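Local coordinates for Rev protein (Borrelia burgdorferi, PDB 5EQZ) that is of unknown function, a plasmid-encoded, largely helical Borrelia protein that is probably a lipoprotein in its natural form, at residues Q94-S97 with K98-I101. Sequence-based numbering, arbitrary orientation.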
ATOM      1  N   GLN A  94      22.521 -10.893  14.589  1.00 37.47           N
ATOM      2  CA  GLN A  94      23.663 -10.108  14.139  1.00 38.97           C
ATOM      3  C   GLN A  94      23.239  -8.671  13.855  1.00 34.43           C
ATOM      4  O   GLN A  94      22.127  -8.412  13.374  1.00 31.04           O
ATOM      5  CB  GLN A  94      24.283 -10.710  12.877  1.00 43.74           C
ATOM      6  CG  GLN A  94      24.777 -12.147  13.032  1.00 51.81           C
ATOM      7  CD  GLN A  94      25.820 -12.296  14.132  1.00 61.09           C
ATOM      8  OE1 GLN A  94      26.928 -11.789  14.012  1.00 66.88           O
ATOM      9  NE2 GLN A  94      25.473 -13.003  15.202  1.00 64.05           N
ATOM     10  N   ASP A  95      24.148  -7.735  14.147  1.00 28.47           N
ATOM     11  CA  ASP A  95      23.910  -6.323  13.839  1.00 29.61           C
ATOM     12  C   ASP A  95      23.398  -6.146  12.418  1.00 28.22           C
ATOM     13  O   ASP A  95      22.409  -5.434  12.186  1.00 23.92           O
ATOM     14  CB  ASP A  95      25.194  -5.504  14.024  1.00 33.86           C
ATOM     15  CG  ASP A  95      25.492  -5.172  15.482  1.00 40.85           C
ATOM     16  OD1 ASP A  95      24.746  -5.633  16.374  1.00 43.31           O
ATOM     17  OD2 ASP A  95      26.489  -4.446  15.727  1.00 41.35           O
ATOM     18  N   ILE A  96      24.066  -6.786  11.448  1.00 28.30           N
ATOM     19  CA  ILE A  96      23.686  -6.614  10.045  1.00 29.87           C
ATOM     20  C   ILE A  96      22.268  -7.122   9.801  1.00 25.87           C
ATOM     21  O   ILE A  96      21.489  -6.507   9.056  1.00 24.63           O
ATOM     22  CB  ILE A  96      24.705  -7.318   9.131  1.00 38.80           C
ATOM     23  CG1 ILE A  96      26.102  -6.728   9.338  1.00 44.08           C
ATOM     24  CG2 ILE A  96      24.303  -7.196   7.682  1.00 39.35           C
ATOM     25  CD1 ILE A  96      27.217  -7.523   8.653  1.00 50.73           C
ATOM     26  N   SER A  97      21.907  -8.250  10.422  1.00 25.93           N
ATOM     27  CA  SER A  97      20.567  -8.809  10.248  1.00 26.02           C
ATOM     28  C   SER A  97      19.495  -7.908  10.852  1.00 25.20           C
ATOM     29  O   SER A  97      18.405  -7.768  10.285  1.00 22.54           O
ATOM     30  CB  SER A  97      20.503 -10.205  10.868  1.00 31.07           C
ATOM     31  OG  SER A  97      21.456 -11.082  10.288  1.00 32.79           O
ATOM     32  N   LYS A  98      19.777  -7.303  12.011  1.00 23.16           N
ATOM     33  CA  LYS A  98      18.823  -6.391  12.638  1.00 19.43           C
ATOM     34  C   LYS A  98      18.554  -5.170  11.768  1.00 18.35           C
ATOM     35  O   LYS A  98      17.391  -4.774  11.574  1.00 19.67           O
ATOM     36  CB  LYS A  98      19.332  -5.958  14.011  1.00 21.80           C
ATOM     37  CG  LYS A  98      19.274  -7.022  15.087  1.00 25.10           C
ATOM     38  CD  LYS A  98      19.870  -6.415  16.362  1.00 27.02           C
ATOM     39  CE  LYS A  98      20.037  -7.414  17.458  1.00 33.92           C
ATOM     40  NZ  LYS A  98      20.701  -6.752  18.621  1.00 28.50           N
ATOM     41  N   ARG A  99      19.614  -4.550  11.240  1.00 19.96           N
ATOM     42  CA  ARG A  99      19.409  -3.406  10.353  1.00 20.34           C
ATOM     43  C   ARG A  99      18.659  -3.812   9.092  1.00 20.55           C
ATOM     44  O   ARG A  99      17.851  -3.032   8.565  1.00 20.75           O
ATOM     45  CB  ARG A  99      20.740  -2.751   9.988  1.00 23.96           C
ATOM     46  CG  ARG A  99      21.503  -2.211  11.186  1.00 32.28           C
ATOM     47  CD  ARG A  99      22.698  -1.348  10.790  1.00 39.76           C
ATOM     48  NE  ARG A  99      23.895  -2.134  10.517  1.00 45.66           N
ATOM     49  CZ  ARG A  99      24.903  -2.257  11.377  1.00 49.55           C
ATOM     50  NH1 ARG A  99      24.851  -1.652  12.558  1.00 51.18           N
ATOM     51  NH2 ARG A  99      25.963  -2.988  11.067  1.00 53.00           N
ATOM     52  N   LYS A 100      18.883  -5.045   8.623  1.00 22.28           N
ATOM     53  CA  LYS A 100      18.167  -5.542   7.450  1.00 22.87           C
ATOM     54  C   LYS A 100      16.670  -5.681   7.727  1.00 23.06           C
ATOM     55  O   LYS A 100      15.844  -5.258   6.913  1.00 25.27           O
ATOM     56  CB  LYS A 100      18.756  -6.884   7.017  1.00 24.06           C
ATOM     57  CG  LYS A 100      18.299  -7.363   5.647  1.00 30.68           C
ATOM     58  CD  LYS A 100      18.502  -6.308   4.594  1.00 35.15           C
ATOM     59  CE  LYS A 100      18.314  -6.889   3.210  1.00 41.12           C
ATOM     60  NZ  LYS A 100      18.267  -5.809   2.187  1.00 43.65           N
ATOM     61  N   ILE A 101      16.296  -6.256   8.877  1.00 21.01           N
ATOM     62  CA  ILE A 101      14.881  -6.347   9.246  1.00 22.97           C
ATOM     63  C   ILE A 101      14.268  -4.956   9.304  1.00 22.18           C
ATOM     64  O   ILE A 101      13.182  -4.703   8.764  1.00 21.71           O
ATOM     65  CB  ILE A 101      14.717  -7.071  10.598  1.00 24.09           C
ATOM     66  CG1 ILE A 101      15.236  -8.504  10.512  1.00 26.22           C
ATOM     67  CG2 ILE A 101      13.237  -7.037  11.045  1.00 19.43           C
ATOM     68  CD1 ILE A 101      15.397  -9.174  11.864  1.00 26.35           C
TER
HETATM   69  O   HOH W   1      23.533  -7.250  17.760  1.00 32.90           O
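Arg99 folds its guanidinium back over Asp95, which it follows by a little more than one turn of helix 95-107, with NH2 4.0 Å from Asp95 CB and 4.1 Å from Ile96 CG1. The bend at chi3 (-85°) turns the group toward the start of the helix, and Asp95 CB lies over one of its faces. Asp95 OD2 is 4.5 Å from Arg99 NH1, too far for a salt bridge, and well out of the guanidinium plane, so no N-H points at it and only the charges interact. The other carboxylate oxygen, Asp95 OD1, accepts a hydrogen bond from a water at a short 2.5 Å, and the same water accepts from Lys98 NZ at 3.0 Å. Lys98 reaches it with an extended chain, and its NZ also bonds to Leu115 O, while Met126 and Asn122 of helix 122-142 touch its side chain. Backbone bonds fix the spacing: Lys98 N donates to Gln94 O at the N-cap position (2.9 Å, N-H...O 161°), and Arg99 N donates to Asp95 O in the next i to i+4 step (171°). Ser97 OG turns back to Asp91 O, tying this first turn to the preceding loop. Asp95 therefore meets two cations indirectly, one through water and one through space; its negative charge at the helix N-terminus would probably also interact favourably with the helix dipole.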